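Putative 2OG-Fe(II) oxygenase family protein (Caulobacter crescentus CB15, PDB 3OOX) probably acts as an iron(II)- and 2-oxoglutarate-dependent oxygenase, perhaps an ethylene-forming enzyme that also oxidises L-arginine. Local coordinates at residues S13-D18 against V145-A150; R103-P106 against F111-H114; K56-L61 against R77-F82. One frame throughout, in Å; residues are numbered along the deposited sequence.

Contact 1 (S13-D18 against V145-A150); sequences SLYAKD and VLEAIA
Glu147 reaches from helix 127-152 to the phenol of Tyr15 on the short helix 13-17, and the contact hangs on these two side chains: the two segments bury 103 Å² between them, nearly all of it from Tyr15 and Glu147. Glu147 CB points toward the opposing segment, and with CG anti to the carbonyl carbon (chi1 -68°) the chain runs extended to CD. CB and CG serve as the spacer that carries the carboxylate across. CD is the first atom to come close, 3.3 Å from Tyr15 OH. At the tip, OE2 accepts a hydrogen bond from Tyr15 OH at 2.7 Å, on its syn side and 27° out of the carboxylate plane. OE2 lies at the edge of the tyrosine ring and in its plane, while ring and carboxylate planes stand 83° apart, so the carboxylate is set across the ring's end. The fold places the pair at its periphery: helix 127-152 packs against the main sheet of the double-stranded beta-helix (jelly-roll) fold, where Val145 and Ile149 touch Ile197 of strand 197-201, and Glu147 turns toward the N-terminal helix instead. The backbones stay apart, with Tyr15 CA 8.2 Å from Ala148 CA. The other oxygen, Glu147 OE1, forms a salt bridge with Arg157 NE, and this second partner would restrain rotation of the carboxylate. Tyr15 also rests against Arg157, and its ring meets that of Phe12 at a shallow angle.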
loop_
_atom_site.group_PDB
_atom_site.type_symbol
_atom_site.label_atom_id
_atom_site.label_comp_id
_atom_site.label_asym_id
_atom_site.label_seq_id
_atom_site.Cartn_x
_atom_site.Cartn_y
_atom_site.Cartn_z
ATOM N N SER A 13 -1.301 18.687 8.937
ATOM C CA SER A 13 -1.258 20.156 9.006
ATOM C C SER A 13 0.184 20.646 9.253
ATOM O O SER A 13 0.547 21.774 8.870
ATOM C CB SER A 13 -2.226 20.654 10.089
ATOM O OG SER A 13 -1.760 20.299 11.372
ATOM N N LEU A 14 1.018 19.800 9.862
ATOM C CA LEU A 14 2.398 20.129 10.127
ATOM C C LEU A 14 3.266 20.162 8.870
ATOM O O LEU A 14 4.341 20.749 8.894
ATOM C CB LEU A 14 3.025 19.180 11.160
ATOM C CG LEU A 14 2.366 19.210 12.546
ATOM C CD1 LEU A 14 2.980 18.106 13.410
ATOM C CD2 LEU A 14 2.423 20.563 13.290
ATOM N N TYR A 15 2.834 19.512 7.787
ATOM C CA TYR A 15 3.612 19.504 6.549
ATOM C C TYR A 15 3.909 20.942 6.095
ATOM O O TYR A 15 5.050 21.243 5.773
ATOM C CB TYR A 15 2.874 18.694 5.477
ATOM C CG TYR A 15 3.508 18.741 4.097
ATOM C CD1 TYR A 15 4.467 17.816 3.718
ATOM C CD2 TYR A 15 3.119 19.700 3.172
ATOM C CE1 TYR A 15 5.044 17.870 2.421
ATOM C CE2 TYR A 15 3.658 19.746 1.899
ATOM C CZ TYR A 15 4.618 18.844 1.526
ATOM O OH TYR A 15 5.169 18.941 0.243
ATOM N N ALA A 16 2.897 21.808 6.121
ATOM C CA ALA A 16 3.058 23.243 5.826
ATOM C C ALA A 16 3.462 24.035 7.067
ATOM O O ALA A 16 4.308 24.929 6.977
ATOM C CB ALA A 16 1.761 23.819 5.231
ATOM N N LYS A 17 2.851 23.747 8.230
ATOM C CA LYS A 17 3.067 24.615 9.385
ATOM C C LYS A 17 4.436 24.468 10.040
ATOM O O LYS A 17 4.976 25.440 10.593
ATOM C CB LYS A 17 1.992 24.414 10.471
ATOM C CG LYS A 17 0.634 24.958 10.150
ATOM C CD LYS A 17 -0.334 24.650 11.314
ATOM C CE LYS A 17 -1.761 25.089 10.987
ATOM N NZ LYS A 17 -2.779 24.516 11.941
ATOM N N ASP A 18 4.990 23.256 10.027
ATOM C CA ASP A 18 6.240 22.967 10.710
ATOM C C ASP A 18 6.819 21.680 10.138
ATOM O O ASP A 18 6.791 20.630 10.790
ATOM C CB ASP A 18 6.008 22.812 12.217
ATOM C CG ASP A 18 7.316 22.762 13.022
ATOM O OD1 ASP A 18 8.423 22.643 12.455
ATOM O OD2 ASP A 18 7.237 22.853 14.262
ATOM N N VAL A 145 4.790 12.388 1.835
ATOM C CA VAL A 145 5.313 11.542 2.899
ATOM C C VAL A 145 6.788 11.204 2.651
ATOM O O VAL A 145 7.613 11.206 3.569
ATOM C CB VAL A 145 4.439 10.253 3.021
ATOM C CG1 VAL A 145 5.085 9.252 3.954
ATOM C CG2 VAL A 145 3.012 10.644 3.485
ATOM N N LEU A 146 7.138 10.949 1.399
ATOM C CA LEU A 146 8.512 10.650 1.056
ATOM C C LEU A 146 9.414 11.866 1.266
ATOM O O LEU A 146 10.587 11.713 1.612
ATOM C CB LEU A 146 8.634 10.094 -0.371
ATOM C CG LEU A 146 8.198 8.628 -0.453
ATOM C CD1 LEU A 146 7.921 8.289 -1.934
ATOM C CD2 LEU A 146 9.227 7.674 0.162
ATOM N N GLU A 147 8.877 13.060 1.043
ATOM C CA GLU A 147 9.658 14.268 1.415
ATOM C C GLU A 147 10.053 14.274 2.892
ATOM O O GLU A 147 11.172 14.634 3.234
ATOM C CB GLU A 147 8.889 15.531 1.100
ATOM C CG GLU A 147 8.672 15.851 -0.362
ATOM C CD GLU A 147 7.801 17.091 -0.518
ATOM O OE1 GLU A 147 8.320 18.219 -0.326
ATOM O OE2 GLU A 147 6.601 16.956 -0.805
ATOM N N ALA A 148 9.098 13.928 3.754
ATOM C CA ALA A 148 9.340 13.854 5.170
ATOM C C ALA A 148 10.372 12.767 5.471
ATOM O O ALA A 148 11.307 12.974 6.255
ATOM C CB ALA A 148 8.061 13.620 5.897
ATOM N N ILE A 149 10.216 11.606 4.845
ATOM C CA ILE A 149 11.185 10.515 5.010
ATOM C C ILE A 149 12.605 10.943 4.585
ATOM O O ILE A 149 13.584 10.680 5.293
ATOM C CB ILE A 149 10.717 9.234 4.273
ATOM C CG1 ILE A 149 9.463 8.670 4.974
ATOM C CG2 ILE A 149 11.832 8.220 4.228
ATOM C CD1 ILE A 149 8.796 7.559 4.167
ATOM N N ALA A 150 12.705 11.600 3.443
ATOM C CA ALA A 150 13.998 12.133 2.943
ATOM C C ALA A 150 14.662 13.084 3.956
ATOM O O ALA A 150 15.825 12.905 4.326
ATOM C CB ALA A 150 13.784 12.808 1.596
#

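Contact 2 (R103-P106 against F111-H114); sequences RDLP and FRAH
Arg112 donates two hydrogen bonds to successive backbone carbonyls, those of Leu105 and Pro106. The bonds tie together the two limbs of a loop that follows strand 97-101, an edge-proximal strand of the main sheet of the double-stranded beta-helix fold of 2OG-Fe(II) oxygenases, and leads toward helix 127-152. Arg112 NH2 bonds to Leu105 O at 2.9 Å, with an N-H...O angle of 154°. Straighter is the bond from Arg112 NE to Pro106 O, 3.1 Å long with an angle of 169°. Both acceptors lie at the edge of the guanidinium and close to its plane, whereas each donor sits well above the plane of the carbonyl it meets and uses no lone-pair direction. The side chain is extended from CG to NE, which carries the guanidinium along to the carbonyls although CB itself does not point at them. A third donor, Arg112 NH1, is taken by a salt bridge to Asp117 OD1. With NE, NH1 and NH2 all engaged, rotation of the guanidinium is restricted, and Asp117 probably balances its charge. Asp104 gives no second salt bridge, since its OD1 stays 6.6 Å from Arg112 NH2 and accepts instead from Asn118 ND2. Beside these bonds, Leu105, buried and directed toward the other limb, makes the apolar part of the contact. Its CD1 comes within 4.0 Å of Arg112 CG, and the same methyl meets Phe111 CB at 3.8 Å.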
loop_
_atom_site.group_PDB
_atom_site.type_symbol
_atom_site.label_atom_id
_atom_site.label_comp_id
_atom_site.label_asym_id
_atom_site.label_seq_id
_atom_site.Cartn_x
_atom_site.Cartn_y
_atom_site.Cartn_z
ATOM N N ARG A 103 -0.281 2.043 -13.310
ATOM C CA ARG A 103 -0.071 3.377 -13.893
ATOM C C ARG A 103 -0.548 3.429 -15.338
ATOM O O ARG A 103 -0.244 2.530 -16.098
ATOM C CB ARG A 103 1.415 3.741 -13.861
ATOM C CG ARG A 103 1.627 5.207 -14.260
ATOM C CD ARG A 103 2.999 5.726 -13.930
ATOM N NE ARG A 103 3.191 5.872 -12.479
ATOM C CZ ARG A 103 2.688 6.805 -11.699
ATOM N NH1 ARG A 103 1.983 7.807 -12.202
ATOM N NH2 ARG A 103 2.947 6.758 -10.399
ATOM N N ASP A 104 -1.245 4.512 -15.677
ATOM C CA ASP A 104 -1.569 4.824 -17.078
ATOM C C ASP A 104 -0.365 5.572 -17.636
ATOM O O ASP A 104 -0.071 6.694 -17.195
ATOM C CB ASP A 104 -2.777 5.752 -17.199
ATOM C CG ASP A 104 -4.110 5.030 -17.086
ATOM O OD1 ASP A 104 -4.246 3.894 -17.586
ATOM O OD2 ASP A 104 -5.042 5.640 -16.522
ATOM N N LEU A 105 0.295 4.955 -18.614
ATOM C CA LEU A 105 1.491 5.510 -19.209
ATOM C C LEU A 105 1.108 6.216 -20.490
ATOM O O LEU A 105 0.200 5.798 -21.171
ATOM C CB LEU A 105 2.494 4.402 -19.530
ATOM C CG LEU A 105 3.112 3.712 -18.305
ATOM C CD1 LEU A 105 3.870 2.426 -18.728
ATOM C CD2 LEU A 105 4.038 4.600 -17.497
ATOM N N PRO A 106 1.853 7.267 -20.836
ATOM C CA PRO A 106 1.594 7.915 -22.102
ATOM C C PRO A 106 1.945 7.011 -23.259
ATOM O O PRO A 106 2.786 6.099 -23.088
ATOM C CB PRO A 106 2.524 9.113 -22.094
ATOM C CG PRO A 106 3.575 8.793 -21.163
ATOM C CD PRO A 106 2.930 7.894 -20.078
ATOM N N PHE A 111 8.404 2.127 -20.483
ATOM C CA PHE A 111 7.994 1.072 -19.543
ATOM C C PHE A 111 6.854 0.200 -20.060
ATOM O O PHE A 111 6.513 -0.807 -19.423
ATOM C CB PHE A 111 7.583 1.629 -18.161
ATOM C CG PHE A 111 8.676 2.295 -17.371
ATOM C CD1 PHE A 111 10.041 2.140 -17.656
ATOM C CD2 PHE A 111 8.305 3.054 -16.281
ATOM C CE1 PHE A 111 10.971 2.765 -16.852
ATOM C CE2 PHE A 111 9.202 3.671 -15.495
ATOM C CZ PHE A 111 10.549 3.534 -15.760
ATOM N N ARG A 112 6.257 0.538 -21.208
ATOM C CA ARG A 112 5.131 -0.222 -21.686
ATOM C C ARG A 112 5.475 -1.701 -21.953
ATOM O O ARG A 112 4.594 -2.558 -21.840
ATOM C CB ARG A 112 4.534 0.417 -22.931
ATOM C CG ARG A 112 3.754 1.671 -22.614
ATOM C CD ARG A 112 3.197 2.372 -23.866
ATOM N NE ARG A 112 2.068 3.136 -23.398
ATOM C CZ ARG A 112 0.852 2.622 -23.205
ATOM N NH1 ARG A 112 0.576 1.378 -23.591
ATOM N NH2 ARG A 112 -0.095 3.369 -22.666
ATOM N N ALA A 113 6.718 -2.000 -22.303
ATOM C CA ALA A 113 7.099 -3.391 -22.562
ATOM C C ALA A 113 6.975 -4.299 -21.341
ATOM O O ALA A 113 6.836 -5.521 -21.497
ATOM C CB ALA A 113 8.505 -3.454 -23.126
ATOM N N HIS A 114 6.993 -3.742 -20.122
ATOM C CA HIS A 114 6.857 -4.578 -18.926
ATOM C C HIS A 114 5.734 -4.142 -17.976
ATOM O O HIS A 114 5.445 -4.851 -17.007
ATOM C CB HIS A 114 8.159 -4.684 -18.150
ATOM C CG HIS A 114 8.498 -3.439 -17.376
ATOM N ND1 HIS A 114 9.079 -2.338 -17.984
ATOM C CD2 HIS A 114 8.365 -3.121 -16.067
ATOM C CE1 HIS A 114 9.269 -1.396 -17.078
ATOM N NE2 HIS A 114 8.841 -1.837 -15.914
#

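Contact 3 (K56-L61 against R77-F82); sequences KAFFAL and RGYIPF
Aromatic contact dominates between Phe58, near the end of helix 45-59, and Tyr79 of strand 78-80. The rings form an offset edge-to-face pair, the edge of Phe58 directed toward the face of Tyr79, with centroids 5.6 Å apart and planes at 68°. The touching edge is the CE2-CZ side of Phe58: CE2 lies 3.6 Å from Tyr79 CD1, and CZ lies 3.8 Å from that same CD1. Both partners have CG anti to the backbone N (Phe58 chi1 171°, Tyr79 chi1 177°), which sends each ring out across the gap between backbones whose nearest CA atoms, in Phe59 and Tyr79, are 9.5 Å apart. Strand 78-80 is an outermost strand of the main sheet of this 2OG-Fe(II) oxygenase, paired antiparallel with strand 97-101, so the aromatic group joins helix 45-59 to the sheet's margin. Trp99 of that neighbouring strand adds another edge-to-face contact to Phe58.

Looser apolar contact comes from Phe59, whose CE1 approaches Tyr79 CE1 at 4.2 Å, rim against rim. Phe59 also offers a ring face to Phe58, with Phe58 CD2 standing 3.6 Å above it near the rim.

Polar partners of these residues lie outside the two segments. Tyr79 OH is hydrogen-bonded to Glu97 OE1, which anchors the far end of the buried tyrosine, and Phe59 O accepts a hydrogen bond from Lys66 NZ of helix 63-66.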
loop_
_atom_site.group_PDB
_atom_site.type_symbol
_atom_site.label_atom_id
_atom_site.label_comp_id
_atom_site.label_asym_id
_atom_site.label_seq_id
_atom_site.Cartn_x
_atom_site.Cartn_y
_atom_site.Cartn_z
ATOM N N LYS A 56 -17.472 -0.176 -4.852
ATOM C CA LYS A 56 -18.624 -0.918 -4.331
ATOM C C LYS A 56 -19.582 -1.297 -5.461
ATOM O O LYS A 56 -20.100 -2.409 -5.512
ATOM C CB LYS A 56 -19.362 -0.116 -3.257
ATOM C CG LYS A 56 -18.592 0.143 -1.959
ATOM C CD LYS A 56 -19.360 1.046 -1.006
ATOM C CE LYS A 56 -18.692 1.086 0.367
ATOM N NZ LYS A 56 -19.344 2.096 1.257
ATOM N N ALA A 57 -19.807 -0.375 -6.384
ATOM C CA ALA A 57 -20.690 -0.620 -7.516
ATOM C C ALA A 57 -20.132 -1.696 -8.437
ATOM O O ALA A 57 -20.855 -2.596 -8.875
ATOM C CB ALA A 57 -20.928 0.705 -8.305
ATOM N N PHE A 58 -18.824 -1.638 -8.686
ATOM C CA PHE A 58 -18.194 -2.675 -9.494
ATOM C C PHE A 58 -18.373 -4.080 -8.878
ATOM O O PHE A 58 -18.757 -5.036 -9.567
ATOM C CB PHE A 58 -16.695 -2.430 -9.734
ATOM C CG PHE A 58 -16.045 -3.614 -10.381
ATOM C CD1 PHE A 58 -16.190 -3.846 -11.734
ATOM C CD2 PHE A 58 -15.363 -4.556 -9.622
ATOM C CE1 PHE A 58 -15.658 -4.948 -12.344
ATOM C CE2 PHE A 58 -14.849 -5.688 -10.233
ATOM C CZ PHE A 58 -14.996 -5.892 -11.578
ATOM N N PHE A 59 -18.062 -4.194 -7.588
ATOM C CA PHE A 59 -18.112 -5.501 -6.924
ATOM C C PHE A 59 -19.532 -6.033 -6.766
ATOM O O PHE A 59 -19.738 -7.242 -6.636
ATOM C CB PHE A 59 -17.410 -5.461 -5.552
ATOM C CG PHE A 59 -15.897 -5.319 -5.642
ATOM C CD1 PHE A 59 -15.156 -6.238 -6.379
ATOM C CD2 PHE A 59 -15.247 -4.297 -4.988
ATOM C CE1 PHE A 59 -13.770 -6.125 -6.471
ATOM C CE2 PHE A 59 -13.857 -4.182 -5.070
ATOM C CZ PHE A 59 -13.134 -5.093 -5.831
ATOM N N ALA A 60 -20.516 -5.124 -6.806
ATOM C CA ALA A 60 -21.945 -5.516 -6.810
ATOM C C ALA A 60 -22.462 -6.046 -8.163
ATOM O O ALA A 60 -23.584 -6.584 -8.228
ATOM C CB ALA A 60 -22.793 -4.331 -6.349
ATOM N N LEU A 61 -21.672 -5.917 -9.228
ATOM C CA LEU A 61 -22.057 -6.455 -10.534
ATOM C C LEU A 61 -22.143 -7.983 -10.498
ATOM O O LEU A 61 -21.527 -8.613 -9.631
ATOM C CB LEU A 61 -21.061 -6.052 -11.609
ATOM C CG LEU A 61 -20.982 -4.583 -12.014
ATOM C CD1 LEU A 61 -19.750 -4.294 -12.866
ATOM C CD2 LEU A 61 -22.268 -4.174 -12.750
ATOM N N ARG A 77 -3.609 -6.630 -13.416
ATOM C CA ARG A 77 -4.533 -5.581 -13.860
ATOM C C ARG A 77 -5.916 -6.180 -13.874
ATOM O O ARG A 77 -6.068 -7.348 -14.122
ATOM C CB ARG A 77 -4.162 -5.117 -15.275
ATOM C CG ARG A 77 -2.738 -4.543 -15.438
ATOM C CD ARG A 77 -2.561 -3.223 -14.767
ATOM N NE ARG A 77 -1.197 -2.680 -14.931
ATOM C CZ ARG A 77 -0.213 -2.804 -14.041
ATOM N NH1 ARG A 77 -0.383 -3.459 -12.893
ATOM N NH2 ARG A 77 0.983 -2.254 -14.275
ATOM N N GLY A 78 -6.932 -5.373 -13.576
ATOM C CA GLY A 78 -8.294 -5.884 -13.608
ATOM C C GLY A 78 -8.702 -6.708 -12.396
ATOM O O GLY A 78 -8.273 -6.451 -11.275
ATOM N N TYR A 79 -9.575 -7.678 -12.641
ATOM C CA TYR A 79 -10.336 -8.346 -11.596
ATOM C C TYR A 79 -9.709 -9.684 -11.209
ATOM O O TYR A 79 -9.227 -10.439 -12.058
ATOM C CB TYR A 79 -11.760 -8.557 -12.111
ATOM C CG TYR A 79 -12.664 -9.299 -11.173
ATOM C CD1 TYR A 79 -13.001 -8.751 -9.949
ATOM C CD2 TYR A 79 -13.209 -10.510 -11.534
ATOM C CE1 TYR A 79 -13.856 -9.415 -9.072
ATOM C CE2 TYR A 79 -14.076 -11.207 -10.664
ATOM C CZ TYR A 79 -14.367 -10.646 -9.429
ATOM O OH TYR A 79 -15.221 -11.309 -8.561
ATOM N N ILE A 80 -9.743 -9.995 -9.901
ATOM C CA ILE A 80 -9.399 -11.313 -9.400
ATOM C C ILE A 80 -10.610 -11.817 -8.608
ATOM O O ILE A 80 -11.030 -11.178 -7.641
ATOM C CB ILE A 80 -8.173 -11.284 -8.455
ATOM C CG1 ILE A 80 -6.950 -10.656 -9.153
ATOM C CG2 ILE A 80 -7.885 -12.694 -7.950
ATOM C CD1 ILE A 80 -5.711 -10.521 -8.242
ATOM N N PRO A 81 -11.165 -12.946 -9.027
ATOM C CA PRO A 81 -12.327 -13.501 -8.339
ATOM C C PRO A 81 -11.996 -14.208 -7.045
ATOM O O PRO A 81 -10.844 -14.417 -6.724
ATOM C CB PRO A 81 -12.890 -14.492 -9.357
ATOM C CG PRO A 81 -11.729 -14.986 -10.045
ATOM C CD PRO A 81 -10.780 -13.804 -10.164
ATOM N N PHE A 82 -13.043 -14.567 -6.314
ATOM C CA PHE A 82 -12.918 -15.422 -5.143
ATOM C C PHE A 82 -12.159 -16.685 -5.511
ATOM O O PHE A 82 -12.331 -17.218 -6.600
ATOM C CB PHE A 82 -14.316 -15.764 -4.573
ATOM C CG PHE A 82 -15.129 -14.554 -4.218
ATOM C CD1 PHE A 82 -14.714 -13.690 -3.222
ATOM C CD2 PHE A 82 -16.296 -14.253 -4.906
ATOM C CE1 PHE A 82 -15.435 -12.561 -2.892
ATOM C CE2 PHE A 82 -17.035 -13.113 -4.583
ATOM C CZ PHE A 82 -16.601 -12.268 -3.569
#

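Along the chain, contact 3 (56-61 with 77-82) closes before contact 2 (103-106 with 111-114) opens, and both fall between the two segments of contact 1, which are 127 residues apart. Contacts 2 and 3 flank strand 97-101: strand 78-80 pairs with it at the sheet margin, and the loop of contact 2 follows it. Their centres are about 23 Å apart, with nearest atoms about 5 Å apart. Contact 1 lies across the chain's centre from contact 3, about 35 Å from it and about 30 Å from contact 2, centre to centre. Contact 1 joins two helices, contact 3 joins a helix to the edge strand, and contact 2 closes a loop on itself; the three do not touch.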